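Local coordinates for protein putative 3-hydroxybutyryl-CoA dehydratase (Rhodopseudomonas palustris, PDB 3HIN) that probably acts as a lyase of the enoyl-CoA hydratase/isomerase family, consistent with reversible hydration of short-chain enoyl-CoA thioesters, at residues A[198-201]-A[202-206]; A[98-101]-A[102-106]. All blocks are in the same frame, centred on the assembly; numbering follows the deposited sequence.

Contact 1 (A[198-201]-A[202-206])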
ATOM      1  N   TYR A 198      29.453 -20.911   0.861  1.00 38.59           N
ATOM      2  CA  TYR A 198      28.778 -22.136   1.324  1.00 37.57           C
ATOM      3  C   TYR A 198      29.304 -22.574   2.688  1.00 36.98           C
ATOM      4  O   TYR A 198      28.534 -22.848   3.622  1.00 36.37           O
ATOM      5  CB  TYR A 198      28.964 -23.296   0.320  1.00 38.05           C
ATOM      6  CG  TYR A 198      28.421 -24.600   0.840  1.00 36.74           C
ATOM      7  CD1 TYR A 198      27.042 -24.919   0.735  1.00 38.88           C
ATOM      8  CD2 TYR A 198      29.272 -25.510   1.465  1.00 37.14           C
ATOM      9  CE1 TYR A 198      26.542 -26.133   1.251  1.00 36.09           C
ATOM     10  CE2 TYR A 198      28.813 -26.712   1.949  1.00 38.37           C
ATOM     11  CZ  TYR A 198      27.457 -27.031   1.863  1.00 40.37           C
ATOM     12  OH  TYR A 198      27.036 -28.248   2.394  1.00 39.58           O
ATOM     13  N   ASP A 199      30.619 -22.645   2.775  1.00 36.30           N
ATOM     14  CA  ASP A 199      31.305 -23.047   4.001  1.00 36.32           C
ATOM     15  C   ASP A 199      30.890 -22.094   5.115  1.00 35.34           C
ATOM     16  O   ASP A 199      30.458 -22.534   6.171  1.00 35.91           O
ATOM     17  CB  ASP A 199      32.812 -23.023   3.759  1.00 35.25           C
ATOM     18  CG  ASP A 199      33.320 -24.306   3.045  1.00 39.56           C
ATOM     19  OD1 ASP A 199      32.588 -25.334   2.972  1.00 36.24           O
ATOM     20  OD2 ASP A 199      34.493 -24.310   2.594  1.00 40.13           O
ATOM     21  N   LYS A 200      30.982 -20.792   4.866  1.00 34.33           N
ATOM     22  CA  LYS A 200      30.581 -19.822   5.897  1.00 34.53           C
ATOM     23  C   LYS A 200      29.086 -20.016   6.262  1.00 34.11           C
ATOM     24  O   LYS A 200      28.702 -20.065   7.444  1.00 33.97           O
ATOM     25  CB  LYS A 200      30.862 -18.370   5.475  1.00 33.92           C
ATOM     26  CG  LYS A 200      30.409 -17.356   6.543  1.00 34.06           C
ATOM     27  CD  LYS A 200      31.306 -17.498   7.826  1.00 33.42           C
ATOM     28  CE  LYS A 200      31.202 -16.289   8.752  1.00 34.94           C
ATOM     29  NZ  LYS A 200      32.010 -16.442   9.999  1.00 30.60           N
ATOM     30  N   ALA A 201      28.249 -20.167   5.248  1.00 34.34           N
ATOM     31  CA  ALA A 201      26.812 -20.204   5.467  1.00 33.41           C
ATOM     32  C   ALA A 201      26.527 -21.403   6.299  1.00 34.17           C
ATOM     33  O   ALA A 201      25.637 -21.352   7.166  1.00 33.88           O
ATOM     34  CB  ALA A 201      26.041 -20.276   4.138  1.00 34.89           C
ATOM     35  N   LEU A 202      27.267 -22.485   6.054  1.00 33.51           N
ATOM     36  CA  LEU A 202      27.039 -23.682   6.823  1.00 35.12           C
ATOM     37  C   LEU A 202      27.540 -23.540   8.265  1.00 36.29           C
ATOM     38  O   LEU A 202      26.910 -24.035   9.199  1.00 38.68           O
ATOM     39  CB  LEU A 202      27.639 -24.889   6.130  1.00 33.72           C
ATOM     40  CG  LEU A 202      27.219 -26.268   6.683  1.00 37.90           C
ATOM     41  CD1 LEU A 202      25.730 -26.569   6.582  1.00 37.65           C
ATOM     42  CD2 LEU A 202      28.020 -27.474   6.046  1.00 43.56           C
ATOM     43  N   GLU A 203      28.644 -22.867   8.507  1.00 36.92           N
ATOM     44  CA  GLU A 203      28.943 -22.638   9.914  1.00 37.82           C
ATOM     45  C   GLU A 203      27.922 -21.713  10.617  1.00 36.28           C
ATOM     46  O   GLU A 203      27.617 -21.916  11.786  1.00 37.12           O
ATOM     47  CB  GLU A 203      30.388 -22.191  10.134  1.00 39.40           C
ATOM     48  CG  GLU A 203      30.586 -20.761   9.766  1.00 45.32           C
ATOM     49  CD  GLU A 203      31.543 -20.009  10.697  1.00 51.48           C
ATOM     50  OE1 GLU A 203      32.727 -20.440  10.762  1.00 51.14           O
ATOM     51  OE2 GLU A 203      31.101 -18.962  11.277  1.00 50.20           O
ATOM     52  N   LEU A 204      27.390 -20.711   9.917  1.00 35.20           N
ATOM     53  CA  LEU A 204      26.289 -19.930  10.464  1.00 34.70           C
ATOM     54  C   LEU A 204      25.082 -20.785  10.739  1.00 33.76           C
ATOM     55  O   LEU A 204      24.447 -20.619  11.760  1.00 32.39           O
ATOM     56  CB  LEU A 204      25.898 -18.759   9.572  1.00 34.35           C
ATOM     57  CG  LEU A 204      27.015 -17.720   9.413  1.00 34.01           C
ATOM     58  CD1 LEU A 204      26.567 -16.647   8.462  1.00 37.62           C
ATOM     59  CD2 LEU A 204      27.322 -17.058  10.702  1.00 38.65           C
ATOM     60  N   GLY A 205      24.755 -21.720   9.847  1.00 34.23           N
ATOM     61  CA  GLY A 205      23.548 -22.575  10.091  1.00 33.47           C
ATOM     62  C   GLY A 205      23.764 -23.446  11.340  1.00 32.55           C
ATOM     63  O   GLY A 205      22.874 -23.587  12.182  1.00 31.50           O
ATOM     64  N   ASN A 206      24.960 -24.016  11.492  1.00 34.16           N
ATOM     65  CA  ASN A 206      25.261 -24.761  12.743  1.00 35.87           C
ATOM     66  C   ASN A 206      25.137 -23.901  14.008  1.00 35.46           C
ATOM     67  O   ASN A 206      24.711 -24.415  15.084  1.00 36.66           O
ATOM     68  CB  ASN A 206      26.659 -25.460  12.719  1.00 37.15           C
ATOM     69  CG  ASN A 206      26.718 -26.584  11.707  1.00 39.83           C
ATOM     70  OD1 ASN A 206      27.641 -26.644  10.875  1.00 43.47           O
ATOM     71  ND2 ASN A 206      25.699 -27.474  11.746  1.00 41.51           N
TER

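Contact 2 (A[98-101]-A[102-106])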
ATOM      1  N   VAL A  98       5.942 -18.583  -2.757  1.00 33.30           N
ATOM      2  CA  VAL A  98       7.170 -19.334  -2.561  1.00 34.31           C
ATOM      3  C   VAL A  98       8.092 -18.560  -1.583  1.00 34.08           C
ATOM      4  O   VAL A  98       8.577 -19.100  -0.640  1.00 34.07           O
ATOM      5  CB  VAL A  98       7.962 -19.542  -3.866  1.00 33.83           C
ATOM      6  CG1 VAL A  98       9.306 -20.215  -3.526  1.00 30.76           C
ATOM      7  CG2 VAL A  98       7.151 -20.343  -4.955  1.00 33.47           C
ATOM      8  N   PHE A  99       8.312 -17.266  -1.822  1.00 36.04           N
ATOM      9  CA  PHE A  99       9.232 -16.507  -0.955  1.00 35.01           C
ATOM     10  C   PHE A  99       8.708 -16.312   0.457  1.00 36.96           C
ATOM     11  O   PHE A  99       9.497 -16.086   1.392  1.00 36.14           O
ATOM     12  CB  PHE A  99       9.564 -15.163  -1.603  1.00 36.59           C
ATOM     13  CG  PHE A  99      10.405 -15.289  -2.850  1.00 35.94           C
ATOM     14  CD1 PHE A  99      11.205 -16.424  -3.037  1.00 38.37           C
ATOM     15  CD2 PHE A  99      10.409 -14.276  -3.827  1.00 34.73           C
ATOM     16  CE1 PHE A  99      12.024 -16.569  -4.209  1.00 33.14           C
ATOM     17  CE2 PHE A  99      11.207 -14.388  -4.986  1.00 35.68           C
ATOM     18  CZ  PHE A  99      12.042 -15.527  -5.150  1.00 35.11           C
ATOM     19  N   ASP A 100       7.383 -16.354   0.640  1.00 37.01           N
ATOM     20  CA  ASP A 100       6.855 -16.271   2.003  1.00 36.61           C
ATOM     21  C   ASP A 100       7.393 -17.460   2.808  1.00 35.25           C
ATOM     22  O   ASP A 100       7.611 -17.344   4.007  1.00 36.40           O
ATOM     23  CB  ASP A 100       5.314 -16.341   2.025  1.00 36.25           C
ATOM     24  CG  ASP A 100       4.642 -14.997   1.782  1.00 40.45           C
ATOM     25  OD1 ASP A 100       3.482 -15.069   1.372  1.00 47.83           O
ATOM     26  OD2 ASP A 100       5.224 -13.876   1.948  1.00 43.96           O
ATOM     27  N   LYS A 101       7.583 -18.623   2.173  1.00 33.16           N
ATOM     28  CA  LYS A 101       8.089 -19.783   2.947  1.00 33.26           C
ATOM     29  C   LYS A 101       9.560 -19.588   3.332  1.00 32.74           C
ATOM     30  O   LYS A 101      10.049 -20.269   4.188  1.00 33.02           O
ATOM     31  CB  LYS A 101       7.991 -21.057   2.101  1.00 34.10           C
ATOM     32  CG  LYS A 101       6.589 -21.313   1.578  1.00 35.77           C
ATOM     33  CD  LYS A 101       5.645 -21.601   2.685  1.00 39.48           C
ATOM     34  CE  LYS A 101       4.665 -22.722   2.243  1.00 46.24           C
ATOM     35  NZ  LYS A 101       3.974 -23.281   3.476  1.00 49.68           N
ATOM     36  N   ILE A 102      10.266 -18.685   2.673  1.00 31.02           N
ATOM     37  CA  ILE A 102      11.594 -18.318   3.120  1.00 31.73           C
ATOM     38  C   ILE A 102      11.512 -17.290   4.256  1.00 32.19           C
ATOM     39  O   ILE A 102      11.997 -17.515   5.362  1.00 32.47           O
ATOM     40  CB  ILE A 102      12.361 -17.669   1.981  1.00 32.05           C
ATOM     41  CG1 ILE A 102      12.322 -18.597   0.739  1.00 33.29           C
ATOM     42  CG2 ILE A 102      13.815 -17.389   2.414  1.00 28.96           C
ATOM     43  CD1 ILE A 102      13.397 -18.215  -0.364  1.00 29.37           C
ATOM     44  N   GLN A 103      10.916 -16.144   3.961  1.00 32.53           N
ATOM     45  CA  GLN A 103      10.773 -15.076   4.951  1.00 33.46           C
ATOM     46  C   GLN A 103      10.205 -15.571   6.279  1.00 34.44           C
ATOM     47  O   GLN A 103      10.737 -15.247   7.346  1.00 35.06           O
ATOM     48  CB  GLN A 103       9.794 -13.961   4.439  1.00 34.44           C
ATOM     49  CG  GLN A 103       9.747 -12.714   5.436  1.00 34.58           C
ATOM     50  CD  GLN A 103       9.040 -11.488   4.811  1.00 38.94           C
ATOM     51  OE1 GLN A 103       8.701 -11.494   3.631  1.00 34.86           O
ATOM     52  NE2 GLN A 103       8.835 -10.424   5.604  1.00 35.60           N
ATOM     53  N   TYR A 104       9.113 -16.349   6.203  1.00 35.86           N
ATOM     54  CA  TYR A 104       8.371 -16.733   7.376  1.00 36.00           C
ATOM     55  C   TYR A 104       8.699 -18.172   7.723  1.00 36.29           C
ATOM     56  O   TYR A 104       7.934 -18.838   8.419  1.00 34.46           O
ATOM     57  CB  TYR A 104       6.830 -16.485   7.228  1.00 36.23           C
ATOM     58  CG  TYR A 104       6.539 -15.033   7.010  1.00 38.96           C
ATOM     59  CD1 TYR A 104       6.120 -14.552   5.742  1.00 39.64           C
ATOM     60  CD2 TYR A 104       6.800 -14.097   8.033  1.00 35.05           C
ATOM     61  CE1 TYR A 104       5.911 -13.176   5.532  1.00 36.91           C
ATOM     62  CE2 TYR A 104       6.593 -12.727   7.842  1.00 35.77           C
ATOM     63  CZ  TYR A 104       6.101 -12.283   6.578  1.00 39.56           C
ATOM     64  OH  TYR A 104       5.888 -10.908   6.373  1.00 43.98           O
ATOM     65  N   CYS A 105       9.855 -18.644   7.264  1.00 36.44           N
ATOM     66  CA  CYS A 105      10.285 -20.005   7.623  1.00 35.92           C
ATOM     67  C   CYS A 105      10.406 -20.138   9.157  1.00 36.58           C
ATOM     68  O   CYS A 105      10.818 -19.202   9.853  1.00 36.80           O
ATOM     69  CB  CYS A 105      11.646 -20.290   6.956  1.00 36.86           C
ATOM     70  SG  CYS A 105      12.314 -22.009   7.127  1.00 35.59           S
ATOM     71  N   ARG A 106      10.127 -21.303   9.693  1.00 36.13           N
ATOM     72  CA  ARG A 106      10.214 -21.432  11.127  1.00 36.09           C
ATOM     73  C   ARG A 106      11.661 -21.463  11.647  1.00 34.85           C
ATOM     74  O   ARG A 106      11.944 -21.110  12.809  1.00 33.69           O
ATOM     75  CB  ARG A 106       9.404 -22.591  11.654  1.00 36.87           C
ATOM     76  CG  ARG A 106       9.972 -23.852  11.358  1.00 38.33           C
ATOM     77  CD  ARG A 106       9.509 -24.980  12.369  1.00 41.17           C
ATOM     78  NE  ARG A 106       9.942 -26.235  11.721  1.00 42.08           N
ATOM     79  CZ  ARG A 106      11.142 -26.777  11.886  1.00 45.05           C
ATOM     80  NH1 ARG A 106      11.976 -26.260  12.762  1.00 51.09           N
ATOM     81  NH2 ARG A 106      11.500 -27.855  11.230  1.00 41.43           N
TER

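Contact 1 (A[198-201]-A[202-206])
Lys200 lays the far half of its side chain across that of Glu203, three residues on in helix 197-208, and the two close an i to i+3 salt bridge with NZ 3.0 Å from OE2 of Glu203. The ammonium reaches this oxygen from above the carboxylate, 62° out of its plane. A bend at the second torsion of Lys200 (chi2 68°) turns the chain along the helix, bringing its CD to 3.9 Å from CG of Glu203, so methylene contact accompanies the charge pairing. With CG of Glu203 held between its backbone N and carbonyl carbon (chi1 76°), that CG comes to 3.1 Å from O of Lys200. A methionine in place of Lys200 would probably leave the Glu203 carboxylate without its positive mate and free to swing away from the helix. Within the same stretch of helix, Tyr198 and Leu202 run side by side, pointing the same way, with OH of Tyr198 3.9 Å from CD2 of Leu202. Regular i to i+4 bonds hold the backbone, among them Leu204 N to Lys200 O at 2.9 Å. Ala201 faces Ile110 and Ala112, while Leu204 meets Ile130 and Val132, which places this helix against the central sheet of the crotonase fold. Lys200 serves both sides: its side chain rests on strands 190-192 and 130-134 while NZ pairs with Glu203, setting the salt bridge beside the apolar seat of Ala201 and Leu204.

Contact 2 (A[98-101]-A[102-106])
The carbonyl oxygen of Phe99 accepts two backbone N-H groups at the C-terminal end of helix 85-103, from Gln103 N at 2.9 Å and from Ile102 N at 3.0 Å. The two bonds differ in quality. That from Gln103 is nearly straight, as in an alpha-helix, whereas that from Ile102 is bent to 131° at the hydrogen and comes from above the carbonyl plane. Tyr104 N still reaches Asp100 O, at 2.8 Å, but Tyr104 itself is the first residue to leave helical backbone angles, and this bond belongs to the closing turn.

Asp100 and Tyr104 point their side chains the same way, and OD2 of Asp100 lies in the plane of the phenol ring at its edge, 3.7 Å from CE1 of Tyr104; the carboxylate is turned 54° from the ring. The other oxygen, OD1, pairs with Arg97. Over one face of the Tyr104 ring lies CG of Gln103, 3.7 Å above the centre; this CG stands anti to the backbone N of its own residue (chi1 -174°), and the extended chain beyond it carries OE1 to a hydrogen bond with Arg157. On another side of the helix Phe99 and Ile102 lie alongside each other, and both pack on Leu124 and Ala127 of helix 120-127. Beyond the last turn, the chain is set close to the helix: CB of Cys105 stands 3.2 Å from the carbonyl oxygen of Lys101.

From the N terminus, contact 2 comes first, where helix 85-103 ends and the chain turns toward strand 109-113; contact 1 follows within helix 197-208, just after strand 190-192. Each is local to one continuous run, so neither closes a long loop, and the two stand in series without nesting or crossing. The centres of contact 1 and contact 2 are about 19 Å apart. The nearest atoms of contact 1 and contact 2 are about 11 Å apart, so they do not touch. Strand 109-113 relates them: the chain enters it soon after contact 2, and Ala201 of contact 1 packs on it. Contact 2 joins helix 85-103 to helices 42-51, 120-127 and 154-162, while contact 1 seats helix 197-208 on the six-stranded sheet.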